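Local coordinates for protein malonate decarboxylase subunit alpha (Acinetobacter baumannii ATCC 17978, PDB 6MPR) that probably transfers the acyl carrier protein from its acetyl thioester to malonate, as the alpha subunit of a malonate decarboxylase that yields acetate and carbon dioxide, at residues A[237-242]-A[303-308]; A[279-284]-A[293-298]; A[310-315]-A[551-556]; A[329-334]-A[344-349]; A[545-550]-A[556-561]. All blocks are in the same frame, centred on the assembly; numbering follows the deposited sequence.

Contact 1. Residues A[237-242]-A[303-308]; sequences RDPKHI and HPTLIP
Direct contact between the two segments is slight and runs through one methyl group: Thr305 CG2 rests in van der Waals contact with the carbonyl oxygen Arg237 O at 3.3 Å and touches Pro239 CG more loosely at 4.3 Å. The Thr305 side chain is turned so that CG2 lies anti to its own carbonyl carbon, which sends the methyl toward the 237-242 loop and leaves OG1 for polar partners. Threonine suits the place because its two branches can do these separate jobs.

The polar link is indirect. A single water accepts from Arg237 N at 3.1 Å and donates to Thr305 OG1 at 3.2 Å, while the same hydroxyl is also hydrogen-bonded to Glu278 on helix 272-287. The contact therefore joins the loop that follows strand 221-224 of the parallel sheet to the turn that follows strand 297-299 of the mixed sheet and opens helix 307-311.

Within the loop, Asp238 forms an Asx turn: its OD1 takes the N-H of Lys240 at 2.9 Å, from above the carboxylate plane and with an N-H...O angle of 163°. Pro239, whose ring nitrogen has no hydrogen to give, starts the short 3-10 turn 239-241, and Arg539 donates to its carbonyl oxygen.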
# COMPACT_ATOMS: atom_id res chain seq x y z
N ARG A 237 -17.38 14.49 15.21
CA ARG A 237 -17.35 15.92 15.46
C ARG A 237 -18.77 16.38 15.77
O ARG A 237 -19.69 16.09 15.01
CB ARG A 237 -16.77 16.68 14.27
CG ARG A 237 -15.26 16.48 14.10
CD ARG A 237 -14.48 17.07 15.28
NE ARG A 237 -13.05 16.80 15.18
CZ ARG A 237 -12.47 15.69 15.63
NH1 ARG A 237 -13.21 14.75 16.19
NH2 ARG A 237 -11.15 15.52 15.51
N ASP A 238 -18.93 17.06 16.89
CA ASP A 238 -20.25 17.56 17.30
C ASP A 238 -20.69 18.69 16.37
O ASP A 238 -20.07 19.76 16.39
CB ASP A 238 -20.19 18.06 18.74
CG ASP A 238 -21.57 18.37 19.31
OD1 ASP A 238 -22.49 18.75 18.56
OD2 ASP A 238 -21.73 18.24 20.54
N PRO A 239 -21.76 18.51 15.59
CA PRO A 239 -22.21 19.59 14.70
C PRO A 239 -22.46 20.92 15.41
O PRO A 239 -22.41 21.97 14.76
CB PRO A 239 -23.51 19.03 14.11
CG PRO A 239 -23.33 17.55 14.17
CD PRO A 239 -22.58 17.30 15.44
N LYS A 240 -22.75 20.91 16.71
CA LYS A 240 -23.07 22.17 17.39
C LYS A 240 -21.89 23.13 17.41
O LYS A 240 -22.09 24.34 17.53
CB LYS A 240 -23.56 21.93 18.82
CG LYS A 240 -22.43 21.68 19.81
CD LYS A 240 -22.93 21.70 21.26
CE LYS A 240 -21.83 21.20 22.20
NZ LYS A 240 -22.13 21.40 23.64
N HIS A 241 -20.66 22.61 17.28
CA HIS A 241 -19.44 23.41 17.30
C HIS A 241 -18.98 23.85 15.91
O HIS A 241 -17.97 24.55 15.81
CB HIS A 241 -18.32 22.63 17.98
CG HIS A 241 -18.50 22.48 19.46
ND1 HIS A 241 -18.27 21.30 20.12
CD2 HIS A 241 -18.90 23.37 20.40
CE1 HIS A 241 -18.51 21.46 21.41
NE2 HIS A 241 -18.90 22.71 21.60
N ILE A 242 -19.69 23.47 14.85
CA ILE A 242 -19.36 23.97 13.52
C ILE A 242 -19.78 25.43 13.42
O ILE A 242 -20.89 25.82 13.81
CB ILE A 242 -20.05 23.11 12.44
CG1 ILE A 242 -19.58 21.66 12.51
CG2 ILE A 242 -19.77 23.69 11.06
CD1 ILE A 242 -20.42 20.69 11.66
N HIS A 303 -18.19 8.23 10.06
CA HIS A 303 -18.43 9.52 10.69
C HIS A 303 -19.93 9.68 10.94
O HIS A 303 -20.72 9.53 10.00
CB HIS A 303 -17.98 10.67 9.78
CG HIS A 303 -16.49 10.78 9.60
ND1 HIS A 303 -15.91 11.85 8.94
CD2 HIS A 303 -15.48 9.96 9.97
CE1 HIS A 303 -14.60 11.68 8.92
NE2 HIS A 303 -14.31 10.55 9.54
N PRO A 304 -20.36 9.96 12.18
CA PRO A 304 -21.78 10.30 12.37
C PRO A 304 -22.19 11.48 11.53
O PRO A 304 -23.35 11.56 11.10
CB PRO A 304 -21.88 10.59 13.88
CG PRO A 304 -20.74 9.79 14.47
CD PRO A 304 -19.63 10.00 13.46
N THR A 305 -21.26 12.40 11.24
CA THR A 305 -21.63 13.55 10.43
C THR A 305 -21.86 13.19 8.96
O THR A 305 -22.36 14.04 8.21
CB THR A 305 -20.58 14.65 10.52
OG1 THR A 305 -19.29 14.15 10.14
CG2 THR A 305 -20.52 15.22 11.92
N LEU A 306 -21.53 11.96 8.54
CA LEU A 306 -21.87 11.50 7.20
C LEU A 306 -23.28 10.92 7.11
O LEU A 306 -23.75 10.63 6.01
CB LEU A 306 -20.86 10.44 6.72
CG LEU A 306 -20.76 10.18 5.21
CD1 LEU A 306 -20.22 11.43 4.51
CD2 LEU A 306 -19.85 8.97 4.94
N ILE A 307 -23.99 10.75 8.24
CA ILE A 307 -25.31 10.12 8.20
C ILE A 307 -26.27 10.82 7.24
O ILE A 307 -26.91 10.13 6.43
CB ILE A 307 -25.87 9.98 9.62
CG1 ILE A 307 -25.05 8.95 10.41
CG2 ILE A 307 -27.35 9.58 9.59
CD1 ILE A 307 -25.46 8.81 11.86
N PRO A 308 -26.42 12.15 7.25
CA PRO A 308 -27.37 12.75 6.30
C PRO A 308 -27.00 12.51 4.84
O PRO A 308 -27.88 12.26 4.01
CB PRO A 308 -27.34 14.24 6.68
CG PRO A 308 -26.97 14.23 8.14
CD PRO A 308 -25.93 13.14 8.23
O HOH W 1 -17.94 12.74 12.66

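Contact 2. Residues A[279-284]-A[293-298]; sequences LILPTY and KICRNW
Leu281 faces three partners with its two methyl branches, each branch going its own way. CD2 meets Ile294 CD1 at 4.1 Å, the two side chains crossing at a slant, whereas CD1 lies 4.2 Å from Trp298 CZ2, near the plane of the indole and at its edge, and 4.3 Å from Cys295 CB. The fork starts from a CG held anti to the carbonyl carbon (chi1 -77°), which carries the branches off the helix toward the other segment. The fork of leucine lets one side chain meet an aliphatic tip with one methyl and a ring edge with the other.

The contact belongs to a beta-alpha-beta unit, strand 265-268, helix 272-287, strand 297-299, in which the helix packs on parallel strands of the mixed sheet; at Leu281 it meets the last strand and the residues leading into it.

In Ile294, chi1 of 63° places CG1 between the backbone N and the carbonyl carbon, and the extended chi2 carries CD1 on to the leucine. The indole is steadied by Trp298 NE1 donating to Cys295 O at 2.8 Å, a bent bond of 141° that reaches the oxygen from above the carbonyl plane. The ring also meets His268 edge-to-face.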
# COMPACT_ATOMS: atom_id res chain seq x y z
N LEU A 279 -21.90 17.62 6.01
CA LEU A 279 -23.23 18.04 6.43
C LEU A 279 -23.91 19.02 5.48
O LEU A 279 -25.12 19.23 5.60
CB LEU A 279 -23.18 18.64 7.84
CG LEU A 279 -22.97 17.58 8.92
CD1 LEU A 279 -22.72 18.23 10.28
CD2 LEU A 279 -24.17 16.64 8.98
N ILE A 280 -23.19 19.63 4.53
CA ILE A 280 -23.85 20.50 3.57
C ILE A 280 -23.93 19.88 2.18
O ILE A 280 -24.53 20.49 1.29
CB ILE A 280 -23.23 21.91 3.50
CG1 ILE A 280 -21.86 21.90 2.83
CG2 ILE A 280 -23.21 22.59 4.86
CD1 ILE A 280 -21.33 23.28 2.53
N LEU A 281 -23.37 18.70 1.96
CA LEU A 281 -23.68 18.00 0.72
C LEU A 281 -25.18 17.88 0.48
O LEU A 281 -25.63 18.23 -0.62
CB LEU A 281 -23.00 16.62 0.69
CG LEU A 281 -21.51 16.63 0.38
CD1 LEU A 281 -20.98 15.23 0.57
CD2 LEU A 281 -21.29 17.12 -1.06
N PRO A 282 -26.00 17.44 1.44
CA PRO A 282 -27.43 17.26 1.13
C PRO A 282 -28.22 18.55 1.05
O PRO A 282 -29.42 18.50 0.73
CB PRO A 282 -27.93 16.38 2.30
CG PRO A 282 -26.68 15.83 2.95
CD PRO A 282 -25.67 16.89 2.77
N THR A 283 -27.62 19.69 1.36
CA THR A 283 -28.30 20.98 1.28
C THR A 283 -27.66 21.84 0.19
O THR A 283 -28.24 22.01 -0.88
CB THR A 283 -28.26 21.70 2.63
OG1 THR A 283 -26.91 21.79 3.08
CG2 THR A 283 -29.09 20.96 3.66
N TYR A 284 -26.46 22.36 0.43
CA TYR A 284 -25.78 23.15 -0.59
C TYR A 284 -25.44 22.30 -1.81
O TYR A 284 -25.64 22.73 -2.95
CB TYR A 284 -24.52 23.77 0.01
CG TYR A 284 -23.73 24.61 -0.96
CD1 TYR A 284 -24.26 25.78 -1.48
CD2 TYR A 284 -22.43 24.26 -1.31
CE1 TYR A 284 -23.52 26.57 -2.36
CE2 TYR A 284 -21.68 25.04 -2.18
CZ TYR A 284 -22.23 26.19 -2.71
OH TYR A 284 -21.49 26.96 -3.57
N LYS A 293 -23.15 12.91 -8.67
CA LYS A 293 -22.12 13.39 -9.58
C LYS A 293 -20.77 13.58 -8.91
O LYS A 293 -19.77 13.73 -9.61
CB LYS A 293 -22.52 14.74 -10.19
CG LYS A 293 -23.80 14.66 -10.99
CD LYS A 293 -24.14 16.01 -11.60
CE LYS A 293 -25.56 16.00 -12.14
NZ LYS A 293 -26.01 17.39 -12.40
N ILE A 294 -20.74 13.63 -7.57
CA ILE A 294 -19.52 13.81 -6.79
C ILE A 294 -19.66 13.01 -5.50
O ILE A 294 -20.76 12.75 -5.01
CB ILE A 294 -19.20 15.28 -6.45
CG1 ILE A 294 -20.30 15.88 -5.57
CG2 ILE A 294 -19.04 16.13 -7.73
CD1 ILE A 294 -19.95 17.23 -4.98
N CYS A 295 -18.51 12.64 -4.94
CA CYS A 295 -18.43 12.12 -3.57
C CYS A 295 -19.25 10.83 -3.39
O CYS A 295 -19.97 10.67 -2.41
CB CYS A 295 -18.89 13.17 -2.56
SG CYS A 295 -17.97 14.73 -2.63
N ARG A 296 -19.06 9.89 -4.32
CA ARG A 296 -19.80 8.63 -4.29
C ARG A 296 -19.13 7.56 -3.44
O ARG A 296 -19.80 6.86 -2.67
CB ARG A 296 -20.00 8.12 -5.71
CG ARG A 296 -20.87 9.04 -6.54
CD ARG A 296 -21.30 8.38 -7.83
NE ARG A 296 -20.18 8.23 -8.75
CZ ARG A 296 -19.68 7.06 -9.15
NH1 ARG A 296 -20.23 5.93 -8.73
NH2 ARG A 296 -18.65 7.04 -9.99
N ASN A 297 -17.81 7.43 -3.53
CA ASN A 297 -17.09 6.31 -2.93
C ASN A 297 -16.05 6.83 -1.95
O ASN A 297 -15.23 7.68 -2.31
CB ASN A 297 -16.45 5.47 -4.03
CG ASN A 297 -17.44 5.08 -5.09
OD1 ASN A 297 -18.38 4.33 -4.82
ND2 ASN A 297 -17.26 5.59 -6.30
N TRP A 298 -16.08 6.32 -0.73
CA TRP A 298 -15.28 6.88 0.34
C TRP A 298 -14.34 5.85 0.97
O TRP A 298 -14.68 4.67 1.10
CB TRP A 298 -16.19 7.47 1.43
CG TRP A 298 -17.10 8.58 0.97
CD1 TRP A 298 -18.16 8.50 0.10
CD2 TRP A 298 -17.04 9.94 1.40
NE1 TRP A 298 -18.75 9.73 -0.05
CE2 TRP A 298 -18.10 10.63 0.75
CE3 TRP A 298 -16.20 10.64 2.27
CZ2 TRP A 298 -18.33 11.99 0.96
CZ3 TRP A 298 -16.44 12.00 2.47
CH2 TRP A 298 -17.50 12.65 1.82

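Contact 3. Residues A[310-315]-A[551-556]; sequences IETGWV and VTWSDG
Trp553 receives Glu311 and Thr312 against the six-membered part of its indole. Glu311 CB lies 3.9 Å from Trp553 CE3, and Thr312 CG2 is 3.8 Å from Trp553 CH2, both approaching the ring obliquely. Farther along the glutamate, CG comes within 3.5 Å of the carbonyl oxygen Trp553 O. The aliphatic stem of Glu311 thus packs on the tryptophan while its carboxylate travels on, the two side chains running antiparallel alongside one another.

A water spans the polar side, donating to Glu311 OE1 at 2.8 Å and to Trp553 O at 3.3 Å. Both segments are helix C-termini closed by Schellman motifs, with Gly313 and Asp555 as the positive-phi residues; glycine suits the first because a side chain there would press on the preceding carbonyl oxygen.

The bend at chi2 (-57°) turns the carboxylate of Glu311 toward Arg334, which forms a salt bridge to OE2, and toward Tyr330, hydrogen-bonded to the same oxygen. Thr312 OG1 is tied to Pro308 O, and Trp553 NE1 to Ala543 O. At the second helix end, Ser554 OG donates to Val551 O at 2.7 Å, and Gly556 N reaches that oxygen from the opposite face. Trp20 of the second subunit packs on Glu311.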
# COMPACT_ATOMS: atom_id res chain seq x y z
N ILE A 310 -25.45 9.87 3.71
CA ILE A 310 -25.84 8.50 3.42
C ILE A 310 -27.35 8.41 3.22
O ILE A 310 -27.83 7.82 2.25
CB ILE A 310 -25.39 7.55 4.53
CG1 ILE A 310 -23.87 7.53 4.65
CG2 ILE A 310 -25.93 6.14 4.27
CD1 ILE A 310 -23.41 6.82 5.91
N GLU A 311 -28.11 8.99 4.15
CA GLU A 311 -29.56 8.81 4.11
C GLU A 311 -30.18 9.43 2.87
O GLU A 311 -31.23 8.95 2.40
CB GLU A 311 -30.20 9.41 5.36
CG GLU A 311 -29.82 8.70 6.66
CD GLU A 311 -30.17 7.22 6.62
OE1 GLU A 311 -31.37 6.89 6.53
OE2 GLU A 311 -29.24 6.38 6.66
N THR A 312 -29.59 10.50 2.34
CA THR A 312 -30.16 11.14 1.15
C THR A 312 -29.60 10.58 -0.15
O THR A 312 -29.95 11.10 -1.22
CB THR A 312 -29.93 12.66 1.18
OG1 THR A 312 -28.54 12.93 1.42
CG2 THR A 312 -30.78 13.32 2.26
N GLY A 313 -28.76 9.55 -0.10
CA GLY A 313 -28.34 8.85 -1.30
C GLY A 313 -27.08 9.36 -1.97
O GLY A 313 -26.80 8.96 -3.10
N TRP A 314 -26.30 10.23 -1.31
CA TRP A 314 -25.05 10.69 -1.91
C TRP A 314 -23.97 9.63 -1.83
O TRP A 314 -23.17 9.47 -2.77
CB TRP A 314 -24.53 11.94 -1.20
CG TRP A 314 -25.31 13.16 -1.49
CD1 TRP A 314 -26.55 13.47 -0.99
CD2 TRP A 314 -24.92 14.25 -2.32
NE1 TRP A 314 -26.95 14.69 -1.49
CE2 TRP A 314 -25.97 15.19 -2.30
CE3 TRP A 314 -23.78 14.52 -3.09
CZ2 TRP A 314 -25.92 16.37 -3.03
CZ3 TRP A 314 -23.73 15.69 -3.81
CH2 TRP A 314 -24.80 16.61 -3.78
N VAL A 315 -23.92 8.90 -0.72
CA VAL A 315 -22.79 8.04 -0.38
C VAL A 315 -23.11 6.63 -0.84
O VAL A 315 -23.98 5.96 -0.27
CB VAL A 315 -22.51 8.07 1.12
CG1 VAL A 315 -21.37 7.12 1.44
CG2 VAL A 315 -22.18 9.49 1.59
N VAL A 551 -28.93 11.71 15.51
CA VAL A 551 -29.72 10.57 15.96
C VAL A 551 -31.02 10.48 15.18
O VAL A 551 -31.42 9.41 14.70
CB VAL A 551 -29.99 10.66 17.48
CG1 VAL A 551 -30.91 9.54 17.91
CG2 VAL A 551 -28.68 10.63 18.24
N THR A 552 -31.72 11.62 15.06
CA THR A 552 -32.95 11.67 14.29
C THR A 552 -32.71 11.22 12.85
O THR A 552 -33.46 10.39 12.31
CB THR A 552 -33.52 13.08 14.35
OG1 THR A 552 -33.82 13.41 15.72
CG2 THR A 552 -34.80 13.21 13.50
N TRP A 553 -31.67 11.77 12.21
CA TRP A 553 -31.34 11.39 10.83
C TRP A 553 -31.13 9.89 10.69
O TRP A 553 -31.47 9.30 9.66
CB TRP A 553 -30.08 12.13 10.39
CG TRP A 553 -30.31 13.42 9.63
CD1 TRP A 553 -30.11 14.69 10.10
CD2 TRP A 553 -30.74 13.56 8.27
NE1 TRP A 553 -30.40 15.61 9.11
CE2 TRP A 553 -30.79 14.94 7.99
CE3 TRP A 553 -31.10 12.65 7.27
CZ2 TRP A 553 -31.16 15.43 6.74
CZ3 TRP A 553 -31.48 13.14 6.03
CH2 TRP A 553 -31.51 14.52 5.77
N SER A 554 -30.55 9.26 11.71
CA SER A 554 -30.25 7.83 11.69
C SER A 554 -31.44 6.97 12.06
O SER A 554 -31.27 5.76 12.22
CB SER A 554 -29.12 7.54 12.68
OG SER A 554 -29.66 7.55 13.99
N ASP A 555 -32.62 7.57 12.25
CA ASP A 555 -33.81 6.83 12.66
C ASP A 555 -33.61 6.14 14.01
O ASP A 555 -34.12 5.05 14.25
CB ASP A 555 -34.21 5.82 11.58
CG ASP A 555 -35.63 5.33 11.72
OD1 ASP A 555 -36.45 6.05 12.32
OD2 ASP A 555 -35.91 4.21 11.23
N GLY A 556 -32.85 6.78 14.90
CA GLY A 556 -32.58 6.25 16.22
C GLY A 556 -31.48 5.20 16.28
O GLY A 556 -31.21 4.69 17.37
O HOH W 2 -33.43 8.64 7.13

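Contact 4. Residues A[329-334]-A[344-349]; sequences KYVAAR and GALRSN
Val331 and Ala332, at the end of helix 328-332, pack against Gly344 and Leu346 in a partly buried helix-to-loop contact, on the chain that leads toward helix 350-359. The apolar half is a pair of branched side chains that meet at a slant: Val331 CG1 lies 3.9 Å from Leu346 CB and 4.2 Å from Leu346 CD1. In Val331, CG1 is anti to the backbone N, chi1 168°, and this methyl is the one offered to the leucine. A compact valine lets the loop run close to the helix, and alanine does the same next door, where Ala332 CB sits 3.6 Å from Gly344 O.

The polar half has no direct bond. One water donates to Ala332 O at 2.7 Å and to Gly344 O at 2.6 Å, gripping a helix-end carbonyl and a loop carbonyl together. Gly344 has a phi of 115°, where a side chain would collide with the carbonyl oxygen of the residue before, so glycine fits the turn.

Beyond the contact, Val331 also touches Pro302 and Phe338. Arg211 donates to the carbonyl oxygens of Ala345 and Leu346, and Arg347 forms salt bridges with Asp213 and with Glu186 of the second subunit. Asn349 caps the start of helix 350-359, so the loop passes from the side of helix 328-332, past the subunit interface, into the next helix.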
# COMPACT_ATOMS: atom_id res chain seq x y z
N LYS A 329 -24.57 -0.19 15.10
CA LYS A 329 -25.88 -0.68 14.70
C LYS A 329 -26.37 0.01 13.43
O LYS A 329 -27.05 -0.62 12.60
CB LYS A 329 -26.88 -0.48 15.84
N TYR A 330 -26.05 1.30 13.26
CA TYR A 330 -26.34 2.00 12.00
C TYR A 330 -25.59 1.35 10.85
O TYR A 330 -26.18 1.04 9.80
CB TYR A 330 -25.93 3.47 12.13
CG TYR A 330 -26.14 4.28 10.87
CD1 TYR A 330 -27.41 4.73 10.53
CD2 TYR A 330 -25.07 4.61 10.04
CE1 TYR A 330 -27.60 5.48 9.39
CE2 TYR A 330 -25.26 5.35 8.90
CZ TYR A 330 -26.53 5.79 8.57
OH TYR A 330 -26.74 6.55 7.45
N VAL A 331 -24.29 1.13 11.02
CA VAL A 331 -23.51 0.48 9.97
C VAL A 331 -24.11 -0.87 9.64
O VAL A 331 -24.26 -1.22 8.46
CB VAL A 331 -22.04 0.34 10.40
CG1 VAL A 331 -21.32 -0.60 9.42
CG2 VAL A 331 -21.37 1.73 10.46
N ALA A 332 -24.48 -1.66 10.66
CA ALA A 332 -25.05 -2.98 10.40
C ALA A 332 -26.39 -2.88 9.68
O ALA A 332 -26.77 -3.80 8.95
CB ALA A 332 -25.20 -3.75 11.71
N ALA A 333 -27.10 -1.78 9.86
CA ALA A 333 -28.36 -1.55 9.18
C ALA A 333 -28.20 -0.90 7.81
O ALA A 333 -29.21 -0.64 7.14
CB ALA A 333 -29.29 -0.70 10.07
N ARG A 334 -26.95 -0.66 7.38
CA ARG A 334 -26.67 -0.06 6.07
C ARG A 334 -25.67 -0.89 5.26
O ARG A 334 -24.67 -0.36 4.76
CB ARG A 334 -26.17 1.37 6.26
CG ARG A 334 -27.16 2.29 6.99
CD ARG A 334 -28.30 2.68 6.06
NE ARG A 334 -29.27 3.58 6.68
CZ ARG A 334 -30.27 3.18 7.46
NH1 ARG A 334 -30.42 1.88 7.75
NH2 ARG A 334 -31.12 4.07 7.96
N GLY A 344 -23.06 -9.85 9.93
CA GLY A 344 -23.74 -8.58 10.01
C GLY A 344 -22.86 -7.39 10.37
O GLY A 344 -23.20 -6.25 10.02
N ALA A 345 -21.72 -7.61 11.03
CA ALA A 345 -20.95 -6.50 11.60
C ALA A 345 -19.87 -5.98 10.64
O ALA A 345 -19.30 -6.73 9.82
CB ALA A 345 -20.29 -6.94 12.91
N LEU A 346 -19.57 -4.68 10.76
CA LEU A 346 -18.49 -4.04 10.03
C LEU A 346 -17.20 -4.84 10.08
O LEU A 346 -16.86 -5.43 11.11
CB LEU A 346 -18.24 -2.64 10.63
CG LEU A 346 -17.08 -1.79 10.10
CD1 LEU A 346 -17.31 -1.37 8.64
CD2 LEU A 346 -16.82 -0.54 10.99
N ARG A 347 -16.46 -4.84 8.96
CA ARG A 347 -15.07 -5.31 8.91
C ARG A 347 -14.23 -4.12 8.46
O ARG A 347 -14.18 -3.79 7.27
CB ARG A 347 -14.92 -6.50 7.96
CG ARG A 347 -13.52 -6.79 7.44
CD ARG A 347 -12.74 -7.83 8.27
NE ARG A 347 -11.45 -8.10 7.62
CZ ARG A 347 -10.50 -8.91 8.09
NH1 ARG A 347 -10.66 -9.58 9.24
NH2 ARG A 347 -9.37 -9.05 7.40
N SER A 348 -13.61 -3.44 9.42
CA SER A 348 -12.61 -2.45 9.07
C SER A 348 -11.30 -3.16 8.72
O SER A 348 -11.10 -4.34 9.00
CB SER A 348 -12.37 -1.49 10.22
OG SER A 348 -12.09 -2.21 11.40
N ASN A 349 -10.42 -2.42 8.06
CA ASN A 349 -9.12 -2.96 7.70
C ASN A 349 -8.25 -1.75 7.39
O ASN A 349 -8.33 -1.21 6.29
CB ASN A 349 -9.26 -3.90 6.51
CG ASN A 349 -7.95 -4.58 6.13
OD1 ASN A 349 -6.87 -4.01 6.28
ND2 ASN A 349 -8.06 -5.81 5.62
O HOH W 3 -25.52 -6.15 8.75

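Contact 5. Residues A[545-550]-A[556-561]; sequences KNIADL and GLYQPP
Asn546 OD1 accepts from Asp549 N at 2.7 Å, nearly along its C=O direction, and so caps the first turn of helix 547-553; asparagine suits the N-cap because its short side chain puts a carbonyl oxygen beside the N-H groups of that turn. Asp549 in turn takes the N-H of Lys545 on OD2 at 3.0 Å, through the anti lone pair.

Behind this polar start, the helix presents Ile547 and Leu550 to the chain that follows it. Ile547 CG2 presses on Pro560 CG at 3.5 Å, the two side chains pointing contrary ways as they pass. The Ile547 and Tyr558 side chains cross at about a right angle, with Ile547 CG2 4.3 Å from Tyr558 CE2 and CD1 near the OH, while Leu550 CB stands 4.2 Å from Tyr558 CD2. The Pro560 ring nitrogen lies over the centre of one Tyr558 face. Ser554 receives the N-H of Tyr558 as the chain turns back.

What results is a capped helix with its C-terminal tail folded back along its apolar side.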
# COMPACT_ATOMS: atom_id res chain seq x y z
N LYS A 545 -27.73 20.15 12.97
CA LYS A 545 -27.17 21.22 13.79
C LYS A 545 -26.53 20.72 15.08
O LYS A 545 -25.82 21.48 15.75
CB LYS A 545 -28.26 22.24 14.15
CG LYS A 545 -28.49 23.33 13.11
CD LYS A 545 -29.04 22.76 11.82
CE LYS A 545 -29.57 23.87 10.92
NZ LYS A 545 -30.21 23.29 9.71
N ASN A 546 -26.78 19.47 15.47
CA ASN A 546 -26.31 18.96 16.75
C ASN A 546 -26.36 17.44 16.70
O ASN A 546 -26.81 16.86 15.71
CB ASN A 546 -27.14 19.53 17.91
CG ASN A 546 -28.64 19.33 17.72
OD1 ASN A 546 -29.09 18.28 17.27
ND2 ASN A 546 -29.41 20.35 18.06
N ILE A 547 -25.92 16.82 17.79
CA ILE A 547 -25.89 15.36 17.86
C ILE A 547 -27.31 14.78 17.81
O ILE A 547 -27.56 13.79 17.11
CB ILE A 547 -25.15 14.91 19.14
CG1 ILE A 547 -23.64 15.18 19.03
CG2 ILE A 547 -25.45 13.47 19.48
CD1 ILE A 547 -22.88 14.19 18.17
N ALA A 548 -28.24 15.37 18.56
CA ALA A 548 -29.63 14.91 18.53
C ALA A 548 -30.14 14.85 17.09
O ALA A 548 -30.88 13.93 16.72
CB ALA A 548 -30.52 15.82 19.37
N ASP A 549 -29.73 15.81 16.26
CA ASP A 549 -30.16 15.82 14.87
C ASP A 549 -29.59 14.63 14.11
O ASP A 549 -30.27 14.05 13.25
CB ASP A 549 -29.72 17.13 14.21
CG ASP A 549 -30.71 18.26 14.45
OD1 ASP A 549 -31.73 18.04 15.13
OD2 ASP A 549 -30.44 19.37 13.96
N LEU A 550 -28.36 14.23 14.43
CA LEU A 550 -27.79 13.04 13.81
C LEU A 550 -28.54 11.79 14.23
O LEU A 550 -28.78 10.89 13.41
CB LEU A 550 -26.30 12.92 14.14
CG LEU A 550 -25.41 14.02 13.54
CD1 LEU A 550 -23.97 13.88 13.97
CD2 LEU A 550 -25.52 14.02 12.02
N GLY A 556 -32.85 6.78 14.90
CA GLY A 556 -32.58 6.25 16.22
C GLY A 556 -31.48 5.20 16.28
O GLY A 556 -31.21 4.69 17.37
N LEU A 557 -30.85 4.88 15.14
CA LEU A 557 -29.84 3.82 15.12
C LEU A 557 -28.50 4.28 15.70
O LEU A 557 -27.80 3.48 16.33
CB LEU A 557 -29.65 3.33 13.68
CG LEU A 557 -30.79 2.52 13.08
CD1 LEU A 557 -30.65 2.43 11.57
CD2 LEU A 557 -30.81 1.14 13.70
N TYR A 558 -28.12 5.53 15.46
CA TYR A 558 -26.90 6.07 16.06
C TYR A 558 -27.11 6.29 17.55
O TYR A 558 -28.07 6.93 17.97
CB TYR A 558 -26.51 7.39 15.37
CG TYR A 558 -25.36 8.12 16.03
CD1 TYR A 558 -24.19 7.46 16.35
CD2 TYR A 558 -25.45 9.47 16.35
CE1 TYR A 558 -23.13 8.12 16.97
CE2 TYR A 558 -24.41 10.14 16.96
CZ TYR A 558 -23.25 9.46 17.28
OH TYR A 558 -22.20 10.12 17.89
N GLN A 559 -26.20 5.75 18.36
CA GLN A 559 -26.28 5.80 19.82
C GLN A 559 -25.05 6.53 20.33
O GLN A 559 -23.99 5.91 20.52
CB GLN A 559 -26.38 4.40 20.41
CG GLN A 559 -27.44 3.54 19.77
CD GLN A 559 -27.44 2.11 20.31
OE1 GLN A 559 -28.15 1.81 21.27
NE2 GLN A 559 -26.64 1.24 19.69
N PRO A 560 -25.13 7.84 20.55
CA PRO A 560 -23.93 8.63 20.88
C PRO A 560 -23.28 8.14 22.15
O PRO A 560 -23.96 7.84 23.15
CB PRO A 560 -24.48 10.06 21.07
CG PRO A 560 -25.79 10.06 20.34
CD PRO A 560 -26.34 8.68 20.41
N PRO A 561 -21.95 8.02 22.16
CA PRO A 561 -21.25 7.64 23.39
C PRO A 561 -21.27 8.78 24.41
O PRO A 561 -21.71 9.90 24.15
CB PRO A 561 -19.82 7.34 22.90
CG PRO A 561 -19.67 8.11 21.64
CD PRO A 561 -21.04 8.15 21.00

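Contacts 1, 2 and 5 are buried, contact 4 is partly so and contact 3 lies at the surface. Helix 307-311 is shared by contacts 1 and 3, and helix 547-553 by contacts 3 and 5, where Gly556 belongs to both. Contact 2, inside a beta-alpha-beta unit, is purely apolar across its segments, and contact 5 is likewise carried by apolar side chains. No contact has a direct hydrogen bond across its segments; contacts 1, 3 and 4 have a bridging water. Glu311 connects contact 3 to contact 4 through Tyr330 and Arg334, and contacts 2, 3 and 4 all meet the second subunit. Contacts 2 and 4 do not touch, their nearest atoms being about 10 Å apart.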